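PDB 1AVG: triabin from Triatoma pallidipennis, which binds thrombin non-covalently in a 1:1 complex, inhibiting fibrin formation and thrombin-induced platelet aggregation while only minimally suppressing the enzyme's amidolytic activity. Local coordinates for residues Asp5-Glu9 with Val109-Ile113; Phe15-Phe21 with Gln79-Lys83; Gly23-Leu27 with Asp135-Lys139; Thr34-Gln40 with Gln52-Tyr58. All coordinates share one frame; numbering follows the deposited sequence.

Contact 1. Residues Asp5-Glu9 with Val109-Ile113; sequences DCSIE and VCRSI
Cys-6 reaches over strand 109-113 and meets the side chain of Cys-110, the two SG atoms joined in a disulfide of 2.0 Å. The bridge turns through a C-S-S-C torsion of -78°. Its two halves leave their backbones differently: SG of Cys-6 stands beside its own nitrogen (chi1 -54°), whereas SG of Cys-110 is swung anti to the nitrogen (chi1 -163°) and so comes up under the loop. The alpha carbons of the two cysteines end up 5.3 Å apart.

Alongside the bridge lies Ser-112, two residues on and on the same side of the strand, with OG 3.6 Å from CB of Cys-6. That hydroxyl is held by OD2 of Asp-122, and the same carboxylate oxygen takes the backbone N-H of Cys-6, so a single acceptor ties loop and strand together next to the covalent link. Beyond Cys-6 the loop curls back on itself, Glu-9 N bonding to Cys-6 O at 3.2 Å. This brings CG of Glu-9 to 4.4 Å from SG of Cys-110, while the Glu-9 carboxylate goes on to the hydroxyl of Tyr-124.

Arg-111 points the other way, into the barrel, where it forms a salt bridge with Glu-55 and a cation-pi contact with Tyr-58. The strand thus carries the disulfide outside and a buried charge inside. A disulfide that staples the N-terminal segment to the outer wall of the beta barrel fits the calycin fold of this protein.

Contact 2. Residues Phe15-Phe21 with Gln79-Lys83; sequences FKPEEFF and QYSFK
Phe-15, Pro-17 and Phe-21 press on Tyr-80 and Phe-82 where the short helix 17-20, the N-terminal helical turn familiar from lipocalin-like barrels, lies against strand 80-83. The edge of Phe-15 is directed at the face of Tyr-80 in a T-shaped pair, centroids 5.9 Å apart and planes at 82°. Next to it CB of Pro-17 approaches CE2 of Tyr-80 to 3.8 Å. Phe-21 reaches both aromatics of the strand: its CE2 lies 4.1 Å from CD2 of Tyr-80, and its CZ meets CZ of Phe-82 at 3.5 Å. The Phe-21 and Phe-82 side chains come from opposite directions, and their rings are inclined at 51°. No hydrogen bond crosses the contact; it is held by rings and a proline.

Tyr-80 and Phe-82 stand two residues apart on one side of the strand, each with CG anti to its carbonyl carbon (chi1 -65° for Tyr-80), which sends both rings toward the helix. Behind them, Phe-82 also meets Phe-42 edge-to-face, and Phe-15 stacks on Phe-98, so the group belongs to a larger aromatic filling of the barrel.

On the helical side, Phe-20 backs up Phe-21, its CD1 lying 3.6 Å above the centre of the Phe-21 ring. Lys-16 occupies the N-cap position, and its backbone N is bonded to the hydroxyl of Tyr-103. The turn that carries Pro-17 and Phe-21 is closed by Phe-21 N bonding to Pro-17 O at 2.8 Å.

Contact 3. Residues Gly23-Leu27 with Asp135-Lys139; sequences GTWYL and DPDAK
Tyr-26 lays the edge of its ring against Ala-138 and Pro-136, joining the first strand of the barrel to the segment that leads into the C-terminal helix 138-141, which packs outside the barrel wall in this calycin fold. The strand holds the Gly-X-Trp motif of lipocalins as Gly-23, Thr-24 and Trp-25. Trp-25 faces inward, where Arg-129 covers it in the cation-pi pair characteristic of that family.

The hydrogen bonding across the contact rests on one phenol oxygen: Tyr-26 OH accepts the N-H of Ala-138 at 2.9 Å, with 153° at the hydrogen. Ala-138 is the first residue of the helix, right after Asp-137 at the N-cap. The donor comes in near the ring plane, and Pro-136 O also sits by this edge, nearest CE2. With CG anti to the carbonyl carbon (chi1 -71°), the ring is carried outward from the strand to the helix start.

Carbon contacts add to the bond. Ala-138 CB lies 4.0 Å from Tyr-26 CZ, and CB of Asp-135 is 4.1 Å from Tyr-26 CD2.

Charge enters through Asp-135, whose carboxylate plane is tilted only 14° from that of the Tyr-26 ring, the two side chains crossing at a slant. Its OD2 accepts the backbone N-H of Ser-132 and forms a salt bridge with a basic side chain of another protein chain. Two residues earlier than Tyr-26, Thr-24 gives OG1 to Gln-52 and leaves its methyl for the helix, CG2 lying 3.6 Å from Ala-138 CB.

Contact 4. Residues Thr34-Gln40 with Gln52-Tyr58; sequences TSPAVCQ and QIVEIGY
Gln-40 N bonds to Ile-53 O at 2.9 Å, nearly straight at 166°, and Gln-40 O takes Ile-53 N in return. The same reciprocal pair joins Val-38 and Glu-55, with Glu-55 N reaching Val-38 O at 3.0 Å. Between them, Cys-39 and Val-54 form a non-hydrogen-bonded pair, as do Ala-37 and Ile-56. Past the strand end, Gly-57 N still reaches Pro-36 O, 3.1 Å away but tilted 26° from the carbonyl plane.

A cis peptide precedes Pro-36 in the loop leading into the strand, and Pro-36 CG rests 3.5 Å from Tyr-58 O. Ile-56 sends CG2, anti to its nitrogen, against Thr-34 CA at 3.4 Å.

The two faces differ. Val-38, Gln-40, Ile-53 and Glu-55 look into the barrel, where Glu-55 OE2 is gripped by Arg-111 NH2 in a salt bridge and by His-29 NE2 in a hydrogen bond. Ala-37, Cys-39 and Val-54 face outward under Ile-141 of the C-terminal helix, and Cys-39 is in a disulfide with Cys-142. This antiparallel hairpin of the barrel wall is covalently anchored outside, with Gln-40 and Glu-55 set among apolar side chains within; the basic groups round buried Glu-55 would probably favour its charged form.

In the fold
From the N terminus, contact 1 comes first, stapling the leading loop to strand 106-115 and closing a loop of 99 residues. Contact 2 lies within that span, bringing helix 17-20 against strand 80-86. Contact 3 starts just beyond the helix but runs on to residues 135-139, so it crosses both earlier contacts, binding the first strand to the C-terminal helix. Contact 4 is the most local, a hairpin enclosed by all three others. It meets contact 3 directly, since strands 24-28 and 51-56 are sheet neighbours. Across the barrel it meets contact 1, although their centres are 19 Å apart. Phe-20 and Trp-25 link contacts 2 and 3, and all four reach the same sheet.

Contact 1. Residues Asp5-Glu9 with Val109-Ile113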
# COMPACT_ATOMS: atom_id res chain seq x y z
N ASP C 5 -6.97 -12.68 -16.28
CA ASP C 5 -7.64 -12.64 -17.58
C ASP C 5 -7.83 -11.20 -18.03
O ASP C 5 -8.80 -10.54 -17.67
CB ASP C 5 -8.99 -13.37 -17.49
CG ASP C 5 -9.47 -13.88 -18.84
OD1 ASP C 5 -8.87 -14.84 -19.37
OD2 ASP C 5 -10.46 -13.33 -19.37
N CYS C 6 -6.88 -10.72 -18.83
CA CYS C 6 -6.90 -9.35 -19.35
C CYS C 6 -8.18 -9.05 -20.10
O CYS C 6 -8.62 -7.91 -20.16
CB CYS C 6 -5.70 -9.13 -20.27
SG CYS C 6 -4.12 -9.55 -19.49
N SER C 7 -8.78 -10.10 -20.68
CA SER C 7 -10.01 -9.97 -21.44
C SER C 7 -11.15 -9.38 -20.60
O SER C 7 -11.84 -8.46 -21.03
CB SER C 7 -10.42 -11.34 -21.99
OG SER C 7 -9.29 -12.10 -22.39
N ILE C 8 -11.31 -9.91 -19.38
CA ILE C 8 -12.37 -9.45 -18.49
C ILE C 8 -11.91 -8.33 -17.56
O ILE C 8 -12.45 -8.17 -16.46
CB ILE C 8 -13.00 -10.62 -17.68
CG1 ILE C 8 -11.99 -11.24 -16.72
CG2 ILE C 8 -13.54 -11.70 -18.62
CD1 ILE C 8 -12.55 -12.41 -15.91
N GLU C 9 -10.90 -7.59 -17.98
CA GLU C 9 -10.39 -6.48 -17.19
C GLU C 9 -11.09 -5.20 -17.63
O GLU C 9 -12.03 -5.24 -18.43
CB GLU C 9 -8.87 -6.33 -17.34
CG GLU C 9 -8.06 -6.97 -16.22
CD GLU C 9 -8.19 -6.25 -14.89
OE1 GLU C 9 -8.53 -5.04 -14.88
OE2 GLU C 9 -7.95 -6.88 -13.84
N VAL C 109 -0.11 -2.85 -16.37
CA VAL C 109 -0.76 -3.27 -17.61
C VAL C 109 -1.03 -4.78 -17.63
O VAL C 109 -0.25 -5.56 -17.11
CB VAL C 109 0.16 -2.91 -18.85
CG1 VAL C 109 -0.37 -3.50 -20.13
CG2 VAL C 109 0.31 -1.41 -19.00
N CYS C 110 -2.17 -5.19 -18.19
CA CYS C 110 -2.46 -6.61 -18.29
C CYS C 110 -2.09 -6.97 -19.72
O CYS C 110 -2.56 -6.34 -20.66
CB CYS C 110 -3.93 -6.90 -18.03
SG CYS C 110 -4.27 -8.65 -17.67
N ARG C 111 -1.19 -7.94 -19.88
CA ARG C 111 -0.71 -8.36 -21.18
C ARG C 111 -1.05 -9.80 -21.55
O ARG C 111 -0.94 -10.71 -20.73
CB ARG C 111 0.80 -8.17 -21.22
CG ARG C 111 1.52 -8.67 -22.45
CD ARG C 111 2.78 -7.83 -22.60
NE ARG C 111 4.03 -8.52 -22.89
CZ ARG C 111 4.44 -9.65 -22.33
NH1 ARG C 111 3.70 -10.28 -21.43
NH2 ARG C 111 5.69 -10.05 -22.54
N SER C 112 -1.51 -9.97 -22.78
CA SER C 112 -1.83 -11.29 -23.29
C SER C 112 -0.87 -11.55 -24.43
O SER C 112 -0.86 -10.80 -25.41
CB SER C 112 -3.26 -11.34 -23.81
OG SER C 112 -4.17 -11.16 -22.75
N ILE C 113 0.00 -12.53 -24.25
CA ILE C 113 0.95 -12.87 -25.31
C ILE C 113 0.41 -14.16 -25.88
O ILE C 113 -0.06 -15.04 -25.15
CB ILE C 113 2.42 -13.09 -24.81
CG1 ILE C 113 2.63 -12.57 -23.39
CG2 ILE C 113 3.39 -12.35 -25.72
CD1 ILE C 113 2.41 -13.61 -22.31

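Contact 2. Residues Phe15-Phe21 with Gln79-Lys83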
# COMPACT_ATOMS: atom_id res chain seq x y z
N PHE C 15 -6.79 7.07 -20.96
CA PHE C 15 -5.48 6.74 -21.50
C PHE C 15 -5.17 7.46 -22.80
O PHE C 15 -5.92 7.35 -23.78
CB PHE C 15 -5.37 5.22 -21.70
CG PHE C 15 -4.00 4.75 -22.12
CD1 PHE C 15 -2.91 4.91 -21.27
CD2 PHE C 15 -3.81 4.16 -23.36
CE1 PHE C 15 -1.64 4.48 -21.66
CE2 PHE C 15 -2.54 3.73 -23.75
CZ PHE C 15 -1.46 3.89 -22.90
N LYS C 16 -4.09 8.23 -22.81
CA LYS C 16 -3.67 8.94 -24.00
C LYS C 16 -2.52 8.11 -24.60
O LYS C 16 -1.35 8.30 -24.26
CB LYS C 16 -3.20 10.35 -23.65
N PRO C 17 -2.85 7.22 -25.55
CA PRO C 17 -1.92 6.32 -26.24
C PRO C 17 -0.61 6.91 -26.73
O PRO C 17 0.42 6.25 -26.67
CB PRO C 17 -2.77 5.77 -27.39
CG PRO C 17 -3.74 6.86 -27.64
CD PRO C 17 -4.15 7.22 -26.25
N GLU C 18 -0.62 8.15 -27.19
CA GLU C 18 0.61 8.74 -27.68
C GLU C 18 1.58 9.25 -26.61
O GLU C 18 2.73 9.56 -26.91
CB GLU C 18 0.35 9.81 -28.74
CG GLU C 18 1.47 9.91 -29.79
CD GLU C 18 1.86 8.56 -30.41
OE1 GLU C 18 0.96 7.74 -30.73
OE2 GLU C 18 3.07 8.31 -30.58
N GLU C 19 1.11 9.37 -25.37
CA GLU C 19 1.99 9.80 -24.30
C GLU C 19 2.73 8.55 -23.85
O GLU C 19 3.86 8.61 -23.36
CB GLU C 19 1.22 10.41 -23.13
CG GLU C 19 0.90 11.89 -23.28
CD GLU C 19 0.40 12.52 -21.99
OE1 GLU C 19 -0.76 12.24 -21.59
OE2 GLU C 19 1.15 13.30 -21.37
N PHE C 20 2.08 7.41 -24.03
CA PHE C 20 2.69 6.15 -23.67
C PHE C 20 3.59 5.63 -24.77
O PHE C 20 4.75 5.32 -24.52
CB PHE C 20 1.65 5.08 -23.34
CG PHE C 20 2.27 3.78 -22.95
CD1 PHE C 20 2.71 2.88 -23.92
CD2 PHE C 20 2.49 3.48 -21.61
CE1 PHE C 20 3.37 1.71 -23.56
CE2 PHE C 20 3.15 2.31 -21.24
CZ PHE C 20 3.59 1.42 -22.23
N PHE C 21 3.04 5.46 -25.97
CA PHE C 21 3.83 4.96 -27.09
C PHE C 21 4.75 6.04 -27.63
O PHE C 21 4.59 6.54 -28.75
CB PHE C 21 2.94 4.38 -28.18
CG PHE C 21 2.18 3.19 -27.74
CD1 PHE C 21 2.85 2.00 -27.47
CD2 PHE C 21 0.81 3.25 -27.54
CE1 PHE C 21 2.16 0.89 -27.00
CE2 PHE C 21 0.11 2.15 -27.08
CZ PHE C 21 0.78 0.96 -26.80
N GLN C 79 -8.68 -2.28 -26.14
CA GLN C 79 -7.44 -3.04 -26.13
C GLN C 79 -6.55 -2.66 -27.31
O GLN C 79 -7.04 -2.38 -28.41
CB GLN C 79 -7.79 -4.53 -26.19
CG GLN C 79 -6.74 -5.48 -25.67
CD GLN C 79 -7.30 -6.88 -25.39
OE1 GLN C 79 -6.78 -7.61 -24.55
NE2 GLN C 79 -8.36 -7.24 -26.09
N TYR C 80 -5.25 -2.58 -27.06
CA TYR C 80 -4.28 -2.24 -28.09
C TYR C 80 -3.51 -3.51 -28.41
O TYR C 80 -2.80 -4.04 -27.55
CB TYR C 80 -3.35 -1.13 -27.59
CG TYR C 80 -4.07 0.17 -27.35
CD1 TYR C 80 -5.06 0.28 -26.36
CD2 TYR C 80 -3.81 1.29 -28.13
CE1 TYR C 80 -5.77 1.45 -26.17
CE2 TYR C 80 -4.52 2.48 -27.95
CZ TYR C 80 -5.50 2.55 -26.97
OH TYR C 80 -6.21 3.72 -26.79
N SER C 81 -3.70 -4.03 -29.62
CA SER C 81 -3.04 -5.25 -30.05
C SER C 81 -1.87 -5.02 -30.99
O SER C 81 -1.93 -4.16 -31.87
CB SER C 81 -4.07 -6.16 -30.72
OG SER C 81 -5.19 -6.36 -29.88
N PHE C 82 -0.81 -5.80 -30.82
CA PHE C 82 0.39 -5.69 -31.65
C PHE C 82 0.88 -7.05 -32.11
O PHE C 82 0.78 -8.04 -31.37
CB PHE C 82 1.52 -5.01 -30.88
CG PHE C 82 1.22 -3.61 -30.45
CD1 PHE C 82 0.49 -3.37 -29.29
CD2 PHE C 82 1.66 -2.53 -31.21
CE1 PHE C 82 0.20 -2.06 -28.89
CE2 PHE C 82 1.37 -1.22 -30.81
CZ PHE C 82 0.64 -0.99 -29.65
N LYS C 83 1.36 -7.11 -33.35
CA LYS C 83 1.92 -8.34 -33.91
C LYS C 83 3.41 -8.08 -33.90
O LYS C 83 3.87 -7.04 -34.38
CB LYS C 83 1.44 -8.60 -35.34
CG LYS C 83 -0.02 -9.03 -35.45
CD LYS C 83 -0.33 -9.65 -36.81
CE LYS C 83 0.25 -11.05 -36.92
NZ LYS C 83 -0.42 -11.98 -35.96

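Contact 3. Residues Gly23-Leu27 with Asp135-Lys139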
# COMPACT_ATOMS: atom_id res chain seq x y z
N GLY C 23 9.06 6.99 -26.56
CA GLY C 23 10.17 6.78 -25.65
C GLY C 23 10.54 5.34 -25.34
O GLY C 23 10.28 4.42 -26.13
N THR C 24 11.15 5.15 -24.18
CA THR C 24 11.59 3.84 -23.74
C THR C 24 11.02 3.48 -22.37
O THR C 24 10.97 4.31 -21.46
CB THR C 24 13.15 3.78 -23.66
OG1 THR C 24 13.71 4.18 -24.92
CG2 THR C 24 13.62 2.38 -23.31
N TRP C 25 10.55 2.24 -22.25
CA TRP C 25 10.00 1.71 -21.02
C TRP C 25 10.79 0.44 -20.77
O TRP C 25 11.13 -0.29 -21.70
CB TRP C 25 8.53 1.32 -21.19
CG TRP C 25 7.59 2.47 -21.35
CD1 TRP C 25 7.06 2.95 -22.51
CD2 TRP C 25 6.98 3.24 -20.29
NE1 TRP C 25 6.15 3.95 -22.25
CE2 TRP C 25 6.08 4.14 -20.90
CE3 TRP C 25 7.10 3.24 -18.90
CZ2 TRP C 25 5.30 5.03 -20.15
CZ3 TRP C 25 6.33 4.12 -18.16
CH2 TRP C 25 5.44 5.01 -18.79
N TYR C 26 11.13 0.20 -19.51
CA TYR C 26 11.87 -1.00 -19.13
C TYR C 26 10.90 -1.88 -18.35
O TYR C 26 10.15 -1.39 -17.52
CB TYR C 26 13.07 -0.62 -18.26
CG TYR C 26 14.16 0.07 -19.03
CD1 TYR C 26 14.15 1.45 -19.21
CD2 TYR C 26 15.23 -0.65 -19.56
CE1 TYR C 26 15.18 2.09 -19.89
CE2 TYR C 26 16.26 -0.03 -20.24
CZ TYR C 26 16.23 1.34 -20.40
OH TYR C 26 17.29 1.96 -21.04
N LEU C 27 10.92 -3.17 -18.63
CA LEU C 27 10.01 -4.09 -17.99
C LEU C 27 10.72 -5.36 -17.50
O LEU C 27 11.18 -6.17 -18.30
CB LEU C 27 8.89 -4.43 -18.98
CG LEU C 27 8.04 -5.69 -18.90
CD1 LEU C 27 7.23 -5.73 -17.62
CD2 LEU C 27 7.11 -5.69 -20.09
N ASP C 135 19.66 -3.03 -15.44
CA ASP C 135 19.08 -3.17 -16.77
C ASP C 135 20.04 -2.70 -17.84
O ASP C 135 20.80 -1.74 -17.66
CB ASP C 135 17.79 -2.35 -16.92
CG ASP C 135 16.73 -2.70 -15.90
OD1 ASP C 135 16.70 -3.85 -15.41
OD2 ASP C 135 15.91 -1.81 -15.59
N PRO C 136 20.03 -3.39 -18.99
CA PRO C 136 20.91 -3.01 -20.08
C PRO C 136 20.38 -1.67 -20.59
O PRO C 136 19.18 -1.40 -20.48
CB PRO C 136 20.65 -4.10 -21.12
CG PRO C 136 20.22 -5.28 -20.29
CD PRO C 136 19.31 -4.64 -19.30
N ASP C 137 21.26 -0.81 -21.08
CA ASP C 137 20.80 0.46 -21.61
C ASP C 137 20.06 0.13 -22.90
O ASP C 137 20.53 -0.69 -23.68
CB ASP C 137 21.99 1.39 -21.89
CG ASP C 137 21.56 2.76 -22.43
OD1 ASP C 137 20.50 3.27 -22.02
OD2 ASP C 137 22.32 3.33 -23.25
N ALA C 138 18.91 0.75 -23.12
CA ALA C 138 18.14 0.50 -24.33
C ALA C 138 19.02 0.73 -25.56
O ALA C 138 18.93 -0.01 -26.52
CB ALA C 138 16.92 1.40 -24.37
N LYS C 139 19.91 1.71 -25.48
CA LYS C 139 20.82 2.04 -26.58
C LYS C 139 21.78 0.88 -26.91
O LYS C 139 22.21 0.73 -28.05
CB LYS C 139 21.61 3.31 -26.25

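Contact 4. Residues Thr34-Gln40 with Gln52-Tyr58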
# COMPACT_ATOMS: atom_id res chain seq x y z
N THR C 34 17.97 -10.68 -14.82
CA THR C 34 18.59 -9.71 -15.71
C THR C 34 18.86 -10.35 -17.06
O THR C 34 19.38 -9.71 -17.98
CB THR C 34 19.89 -9.17 -15.09
OG1 THR C 34 20.49 -8.24 -16.00
CG2 THR C 34 20.85 -10.31 -14.80
N SER C 35 18.44 -11.61 -17.21
CA SER C 35 18.65 -12.34 -18.44
C SER C 35 17.47 -13.28 -18.66
O SER C 35 16.98 -13.90 -17.71
CB SER C 35 19.94 -13.16 -18.34
OG SER C 35 20.99 -12.41 -17.74
N PRO C 36 16.96 -13.37 -19.90
CA PRO C 36 17.43 -12.63 -21.08
C PRO C 36 16.91 -11.20 -21.10
O PRO C 36 15.84 -10.92 -20.57
CB PRO C 36 16.84 -13.44 -22.24
CG PRO C 36 15.58 -13.96 -21.68
CD PRO C 36 16.00 -14.41 -20.30
N ALA C 37 17.68 -10.29 -21.70
CA ALA C 37 17.11 -9.03 -22.17
C ALA C 37 16.70 -9.12 -23.66
O ALA C 37 17.36 -9.78 -24.46
CB ALA C 37 18.09 -7.89 -21.95
N VAL C 38 15.59 -8.46 -24.01
CA VAL C 38 15.07 -8.45 -25.37
C VAL C 38 14.47 -7.05 -25.68
O VAL C 38 13.71 -6.51 -24.89
CB VAL C 38 14.00 -9.57 -25.51
CG1 VAL C 38 12.69 -9.04 -26.01
CG2 VAL C 38 14.51 -10.67 -26.42
N CYS C 39 14.88 -6.44 -26.79
CA CYS C 39 14.33 -5.12 -27.14
C CYS C 39 13.23 -5.24 -28.18
O CYS C 39 13.42 -5.85 -29.24
CB CYS C 39 15.41 -4.18 -27.67
SG CYS C 39 14.73 -2.58 -28.24
N GLN C 40 12.09 -4.64 -27.88
CA GLN C 40 10.94 -4.65 -28.77
C GLN C 40 10.65 -3.23 -29.20
O GLN C 40 10.53 -2.34 -28.36
CB GLN C 40 9.72 -5.21 -28.03
CG GLN C 40 9.90 -6.63 -27.54
CD GLN C 40 9.02 -6.97 -26.35
OE1 GLN C 40 9.30 -7.91 -25.61
NE2 GLN C 40 7.95 -6.21 -26.16
N GLN C 52 10.39 1.91 -27.43
CA GLN C 52 11.27 0.79 -27.19
C GLN C 52 10.97 0.20 -25.83
O GLN C 52 11.11 0.88 -24.81
CB GLN C 52 12.74 1.22 -27.24
CG GLN C 52 13.13 1.98 -28.49
CD GLN C 52 14.55 2.47 -28.43
OE1 GLN C 52 14.99 3.04 -27.43
NE2 GLN C 52 15.30 2.23 -29.50
N ILE C 53 10.48 -1.03 -25.81
CA ILE C 53 10.17 -1.71 -24.57
C ILE C 53 11.31 -2.70 -24.39
O ILE C 53 11.56 -3.53 -25.26
CB ILE C 53 8.84 -2.51 -24.64
CG1 ILE C 53 7.68 -1.64 -25.15
CG2 ILE C 53 8.52 -3.12 -23.28
CD1 ILE C 53 6.91 -0.90 -24.08
N VAL C 54 12.07 -2.55 -23.32
CA VAL C 54 13.17 -3.45 -23.03
C VAL C 54 12.61 -4.40 -21.98
O VAL C 54 12.33 -3.98 -20.86
CB VAL C 54 14.39 -2.69 -22.49
CG1 VAL C 54 15.47 -3.65 -22.06
CG2 VAL C 54 14.94 -1.76 -23.56
N GLU C 55 12.39 -5.66 -22.36
CA GLU C 55 11.85 -6.66 -21.45
C GLU C 55 12.95 -7.54 -20.88
O GLU C 55 13.78 -8.06 -21.63
CB GLU C 55 10.80 -7.50 -22.15
CG GLU C 55 10.09 -8.48 -21.23
CD GLU C 55 8.77 -8.96 -21.79
OE1 GLU C 55 8.29 -8.39 -22.79
OE2 GLU C 55 8.20 -9.91 -21.23
N ILE C 56 12.93 -7.75 -19.57
CA ILE C 56 13.95 -8.55 -18.89
C ILE C 56 13.36 -9.69 -18.06
O ILE C 56 12.29 -9.53 -17.46
CB ILE C 56 14.74 -7.66 -17.92
CG1 ILE C 56 15.27 -6.43 -18.65
CG2 ILE C 56 15.89 -8.43 -17.32
CD1 ILE C 56 15.17 -5.15 -17.85
N GLY C 57 14.05 -10.82 -18.06
CA GLY C 57 13.64 -11.98 -17.27
C GLY C 57 12.56 -12.90 -17.81
O GLY C 57 12.09 -13.80 -17.09
N TYR C 58 12.16 -12.69 -19.06
CA TYR C 58 11.12 -13.51 -19.66
C TYR C 58 11.75 -14.71 -20.34
O TYR C 58 12.18 -14.64 -21.48
CB TYR C 58 10.29 -12.70 -20.65
CG TYR C 58 8.97 -13.34 -21.03
CD1 TYR C 58 8.16 -13.94 -20.07
CD2 TYR C 58 8.54 -13.34 -22.35
CE1 TYR C 58 6.94 -14.52 -20.42
CE2 TYR C 58 7.33 -13.91 -22.72
CZ TYR C 58 6.54 -14.50 -21.75
OH TYR C 58 5.34 -15.07 -22.12